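Local coordinates for protein purine nucleoside phosphorylase (Thermus thermophilus, PDB 6TK9) that probably catalyses the reversible phosphorolysis of purine nucleosides such as inosine and guanosine, releasing the free base and ribose 1-phosphate, at residues 52-64 against 76-88. Numbering follows the deposited sequence.
Sequences FPVSTAPGHAGRL and VYKGRVHYYEGYS. With PO4 (phosphate ion), chain G.
The imidazoles of His60 and His82 meet in an offset edge-to-face pair, planes at 90°, with His82 CE1 over one face of His60. In the His60 ring plane ND1 accepts the backbone N of Arg80 at 2.8 Å, while NE2 bonds Ser29 OG, so both ring nitrogens are engaged and the ring's rotation is fixed. His82 NE2 gives a nearly straight bond (171°) to phosphate O1 at 2.7 Å. The kinked chain of Arg80 brings NH1 within 3.1 Å of O1; NH1 also bonds Thr110 O, and NE pairs with Glu215. Ser29, Ala112 and Ser211 complete the site, which probably marks where substrate phosphate binds in this phosphorylase superfamily. Glu85 forms the second shell: OE2 takes both N and ND1 of His82, from opposite faces of the carboxylate, while OE1 takes N and OG1 of Thr56 from one face. At the sheet end, strands 63-66 and 72-78 run antiparallel, and a G1 bulge sets Gly62 and Arg63 against Lys78, whose N reaches Arg63 O at 2.9 Å. Gly79, with positive phi, sets CA 3.2 Å from His60 ND1, and His60 CA fills the direction a CB would take. Leu64, with CG anti to its N (chi1 -168°), lays CD1 over the Tyr77 ring. At the other end packing stays close: Tyr87 takes buried Pro53 CB over one face, 3.9 Å from the ring centroid, and donates its hydroxyl to O of exposed Val54. Toward solvent it thins: exposed Ala61 merely rests CB on the extended Lys78 chain, 3.6 Å from CG, and the lysine runs on to Asp36.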
loop_
_atom_site.group_PDB
_atom_site.type_symbol
_atom_site.label_atom_id
_atom_site.label_comp_id
_atom_site.label_asym_id
_atom_site.label_seq_id
_atom_site.Cartn_x
_atom_site.Cartn_y
_atom_site.Cartn_z
ATOM N N PHE A 52 -38.340 19.637 -0.625
ATOM C CA PHE A 52 -37.734 18.673 0.326
ATOM C C PHE A 52 -37.855 17.278 -0.275
ATOM O O PHE A 52 -38.931 16.868 -0.720
ATOM C CB PHE A 52 -38.364 18.746 1.720
ATOM C CG PHE A 52 -37.499 19.315 2.823
ATOM C CD1 PHE A 52 -37.207 20.670 2.881
ATOM C CD2 PHE A 52 -37.020 18.499 3.836
ATOM C CE1 PHE A 52 -36.443 21.189 3.912
ATOM C CE2 PHE A 52 -36.279 19.025 4.880
ATOM C CZ PHE A 52 -35.996 20.369 4.916
ATOM N N PRO A 53 -36.740 16.521 -0.311
ATOM C CA PRO A 53 -36.788 15.124 -0.705
ATOM C C PRO A 53 -37.460 14.351 0.434
ATOM O O PRO A 53 -37.219 14.703 1.564
ATOM C CB PRO A 53 -35.310 14.782 -0.889
ATOM C CG PRO A 53 -34.628 15.637 0.149
ATOM C CD PRO A 53 -35.393 16.945 0.100
ATOM N N VAL A 54 -38.292 13.363 0.108
ATOM C CA VAL A 54 -38.947 12.481 1.115
ATOM C C VAL A 54 -38.083 11.232 1.289
ATOM O O VAL A 54 -37.578 10.709 0.297
ATOM C CB VAL A 54 -40.402 12.116 0.749
ATOM C CG1 VAL A 54 -41.209 13.356 0.406
ATOM C CG2 VAL A 54 -40.485 11.089 -0.371
ATOM N N SER A 55 -37.981 10.767 2.527
ATOM C CA SER A 55 -37.267 9.544 2.956
ATOM C C SER A 55 -37.998 8.301 2.452
ATOM O O SER A 55 -39.199 8.214 2.658
ATOM C CB SER A 55 -37.148 9.566 4.454
ATOM O OG SER A 55 -36.485 10.756 4.870
ATOM N N THR A 56 -37.288 7.377 1.807
ATOM C CA THR A 56 -37.850 6.071 1.385
ATOM C C THR A 56 -37.100 4.939 2.089
ATOM O O THR A 56 -37.587 3.798 2.040
ATOM C CB THR A 56 -37.845 5.919 -0.143
ATOM O OG1 THR A 56 -36.507 5.720 -0.592
ATOM C CG2 THR A 56 -38.446 7.110 -0.857
ATOM N N ALA A 57 -35.978 5.229 2.752
ATOM C CA ALA A 57 -35.103 4.186 3.340
ATOM C C ALA A 57 -35.755 3.620 4.600
ATOM O O ALA A 57 -36.433 4.345 5.320
ATOM C CB ALA A 57 -33.753 4.775 3.636
ATOM N N PRO A 58 -35.558 2.328 4.941
ATOM C CA PRO A 58 -36.026 1.815 6.226
ATOM C C PRO A 58 -35.393 2.565 7.418
ATOM O O PRO A 58 -34.183 2.844 7.395
ATOM C CB PRO A 58 -35.646 0.323 6.198
ATOM C CG PRO A 58 -35.383 -0.000 4.739
ATOM C CD PRO A 58 -34.896 1.298 4.127
ATOM N N GLY A 59 -36.229 2.909 8.412
ATOM C CA GLY A 59 -35.828 3.521 9.696
ATOM C C GLY A 59 -35.626 5.026 9.599
ATOM O O GLY A 59 -34.848 5.580 10.402
ATOM N N HIS A 60 -36.300 5.667 8.650
ATOM C CA HIS A 60 -36.277 7.131 8.410
ATOM C C HIS A 60 -37.726 7.599 8.300
ATOM O O HIS A 60 -38.323 7.418 7.216
ATOM C CB HIS A 60 -35.476 7.470 7.138
ATOM C CG HIS A 60 -34.042 7.068 7.203
ATOM N ND1 HIS A 60 -33.027 7.991 7.381
ATOM C CD2 HIS A 60 -33.460 5.849 7.151
ATOM C CE1 HIS A 60 -31.876 7.360 7.430
ATOM N NE2 HIS A 60 -32.114 6.032 7.288
ATOM N N ALA A 61 -38.276 8.154 9.380
ATOM C CA ALA A 61 -39.672 8.652 9.429
ATOM C C ALA A 61 -39.873 9.803 8.423
ATOM O O ALA A 61 -41.002 9.949 7.908
ATOM C CB ALA A 61 -40.009 9.061 10.840
ATOM N N GLY A 62 -38.821 10.585 8.145
ATOM C CA GLY A 62 -38.867 11.764 7.261
ATOM C C GLY A 62 -39.710 12.872 7.875
ATOM O O GLY A 62 -40.718 13.254 7.267
ATOM N N ARG A 63 -39.309 13.360 9.051
ATOM C CA ARG A 63 -40.042 14.388 9.819
ATOM C C ARG A 63 -39.051 15.424 10.328
ATOM O O ARG A 63 -38.104 15.037 11.000
ATOM C CB ARG A 63 -40.776 13.737 10.993
ATOM C CG ARG A 63 -41.737 12.631 10.586
ATOM C CD ARG A 63 -42.921 12.547 11.522
ATOM N NE ARG A 63 -44.161 12.246 10.817
ATOM C CZ ARG A 63 -45.377 12.290 11.360
ATOM N NH1 ARG A 63 -45.541 12.623 12.635
ATOM N NH2 ARG A 63 -46.430 11.995 10.617
ATOM N N LEU A 64 -39.259 16.697 10.017
ATOM C CA LEU A 64 -38.461 17.792 10.616
ATOM C C LEU A 64 -39.079 18.144 11.975
ATOM O O LEU A 64 -40.286 18.412 12.022
ATOM C CB LEU A 64 -38.435 19.002 9.680
ATOM C CG LEU A 64 -37.414 20.063 10.086
ATOM C CD1 LEU A 64 -36.002 19.523 9.908
ATOM C CD2 LEU A 64 -37.604 21.350 9.299
ATOM N N VAL A 76 -34.162 18.828 14.732
ATOM C CA VAL A 76 -33.930 17.358 14.590
ATOM C C VAL A 76 -34.565 16.900 13.265
ATOM O O VAL A 76 -35.733 17.200 13.026
ATOM C CB VAL A 76 -34.454 16.595 15.822
ATOM C CG1 VAL A 76 -34.256 15.090 15.703
ATOM C CG2 VAL A 76 -33.809 17.120 17.097
ATOM N N TYR A 77 -33.770 16.284 12.393
ATOM C CA TYR A 77 -34.182 15.551 11.174
ATOM C C TYR A 77 -34.423 14.118 11.594
ATOM O O TYR A 77 -33.452 13.452 11.895
ATOM C CB TYR A 77 -33.085 15.632 10.112
ATOM C CG TYR A 77 -32.848 17.036 9.632
ATOM C CD1 TYR A 77 -31.984 17.879 10.301
ATOM C CD2 TYR A 77 -33.573 17.559 8.581
ATOM C CE1 TYR A 77 -31.791 19.187 9.892
ATOM C CE2 TYR A 77 -33.395 18.867 8.164
ATOM C CZ TYR A 77 -32.491 19.678 8.811
ATOM O OH TYR A 77 -32.297 20.955 8.383
ATOM N N LYS A 78 -35.672 13.714 11.761
ATOM C CA LYS A 78 -35.994 12.303 12.095
ATOM C C LYS A 78 -35.860 11.513 10.786
ATOM O O LYS A 78 -36.841 11.480 10.016
ATOM C CB LYS A 78 -37.364 12.172 12.782
ATOM C CG LYS A 78 -37.736 10.737 13.151
ATOM C CD LYS A 78 -38.947 10.518 14.062
ATOM C CE LYS A 78 -39.071 9.047 14.428
ATOM N NZ LYS A 78 -40.145 8.777 15.414
ATOM N N GLY A 79 -34.665 10.973 10.523
ATOM C CA GLY A 79 -34.294 10.316 9.249
ATOM C C GLY A 79 -33.774 11.308 8.214
ATOM O O GLY A 79 -33.850 12.528 8.472
ATOM N N ARG A 80 -33.279 10.802 7.077
ATOM C CA ARG A 80 -32.611 11.575 5.987
ATOM C C ARG A 80 -32.839 10.855 4.658
ATOM O O ARG A 80 -33.578 9.838 4.649
ATOM C CB ARG A 80 -31.105 11.767 6.215
ATOM C CG ARG A 80 -30.331 10.487 6.510
ATOM C CD ARG A 80 -28.923 10.469 5.945
ATOM N NE ARG A 80 -27.992 11.280 6.711
ATOM C CZ ARG A 80 -27.366 10.877 7.813
ATOM N NH1 ARG A 80 -27.584 9.665 8.298
ATOM N NH2 ARG A 80 -26.540 11.701 8.444
ATOM N N VAL A 81 -32.257 11.391 3.581
ATOM C CA VAL A 81 -32.305 10.795 2.220
ATOM C C VAL A 81 -30.883 10.425 1.796
ATOM O O VAL A 81 -29.895 10.983 2.334
ATOM C CB VAL A 81 -32.995 11.732 1.217
ATOM C CG1 VAL A 81 -34.422 12.018 1.653
ATOM C CG2 VAL A 81 -32.226 13.025 1.001
ATOM N N HIS A 82 -30.783 9.477 0.880
ATOM C CA HIS A 82 -29.492 8.939 0.391
ATOM C C HIS A 82 -29.419 9.090 -1.124
ATOM O O HIS A 82 -30.473 9.072 -1.809
ATOM C CB HIS A 82 -29.339 7.483 0.827
ATOM C CG HIS A 82 -29.639 7.289 2.275
ATOM N ND1 HIS A 82 -30.904 6.977 2.730
ATOM C CD2 HIS A 82 -28.851 7.392 3.368
ATOM C CE1 HIS A 82 -30.877 6.885 4.044
ATOM N NE2 HIS A 82 -29.630 7.133 4.461
ATOM N N TYR A 83 -28.199 9.211 -1.607
ATOM C CA TYR A 83 -27.821 9.077 -3.030
ATOM C C TYR A 83 -28.304 7.723 -3.564
ATOM O O TYR A 83 -28.730 7.695 -4.706
ATOM C CB TYR A 83 -26.316 9.309 -3.151
ATOM C CG TYR A 83 -25.796 9.370 -4.555
ATOM C CD1 TYR A 83 -26.104 10.435 -5.375
ATOM C CD2 TYR A 83 -24.930 8.402 -5.037
ATOM C CE1 TYR A 83 -25.588 10.525 -6.656
ATOM C CE2 TYR A 83 -24.411 8.470 -6.321
ATOM C CZ TYR A 83 -24.745 9.535 -7.137
ATOM O OH TYR A 83 -24.242 9.611 -8.404
ATOM N N TYR A 84 -28.320 6.645 -2.781
ATOM C CA TYR A 84 -28.699 5.315 -3.334
ATOM C C TYR A 84 -30.178 5.318 -3.706
ATOM O O TYR A 84 -30.530 4.554 -4.592
ATOM C CB TYR A 84 -28.350 4.118 -2.441
ATOM C CG TYR A 84 -28.881 4.173 -1.034
ATOM C CD1 TYR A 84 -30.231 3.952 -0.775
ATOM C CD2 TYR A 84 -28.043 4.443 0.037
ATOM C CE1 TYR A 84 -30.736 4.020 0.510
ATOM C CE2 TYR A 84 -28.533 4.495 1.332
ATOM C CZ TYR A 84 -29.885 4.292 1.563
ATOM O OH TYR A 84 -30.390 4.351 2.826
ATOM N N GLU A 85 -30.998 6.159 -3.072
ATOM C CA GLU A 85 -32.457 6.254 -3.361
ATOM C C GLU A 85 -32.666 6.989 -4.683
ATOM O O GLU A 85 -33.801 7.004 -5.140
ATOM C CB GLU A 85 -33.218 7.005 -2.271
ATOM C CG GLU A 85 -33.192 6.333 -0.907
ATOM C CD GLU A 85 -33.688 7.264 0.185
ATOM O OE1 GLU A 85 -34.916 7.472 0.238
ATOM O OE2 GLU A 85 -32.846 7.828 0.934
ATOM N N GLY A 86 -31.617 7.611 -5.232
ATOM C CA GLY A 86 -31.636 8.196 -6.584
ATOM C C GLY A 86 -31.836 9.692 -6.568
ATOM O O GLY A 86 -32.176 10.245 -7.630
ATOM N N TYR A 87 -31.625 10.332 -5.414
ATOM C CA TYR A 87 -31.563 11.808 -5.260
ATOM C C TYR A 87 -30.160 12.275 -5.676
ATOM O O TYR A 87 -29.203 11.599 -5.342
ATOM C CB TYR A 87 -31.866 12.202 -3.811
ATOM C CG TYR A 87 -33.267 11.884 -3.357
ATOM C CD1 TYR A 87 -34.361 12.521 -3.929
ATOM C CD2 TYR A 87 -33.506 10.960 -2.356
ATOM C CE1 TYR A 87 -35.656 12.239 -3.527
ATOM C CE2 TYR A 87 -34.791 10.657 -1.950
ATOM C CZ TYR A 87 -35.864 11.300 -2.536
ATOM O OH TYR A 87 -37.128 11.028 -2.136
ATOM N N SER A 88 -30.026 13.408 -6.351
ATOM C CA SER A 88 -28.696 14.015 -6.568
ATOM C C SER A 88 -28.040 14.311 -5.205
ATOM O O SER A 88 -28.771 14.353 -4.165
ATOM C CB SER A 88 -28.794 15.234 -7.437
ATOM O OG SER A 88 -29.824 16.102 -7.005
HETATM P P PO4 G . -27.571 6.121 7.553
HETATM O O1 PO4 G . -28.572 7.092 6.907
HETATM O O2 PO4 G . -27.820 4.704 7.045
HETATM O O3 PO4 G . -27.712 6.123 9.062
HETATM O O4 PO4 G . -26.161 6.590 7.206
#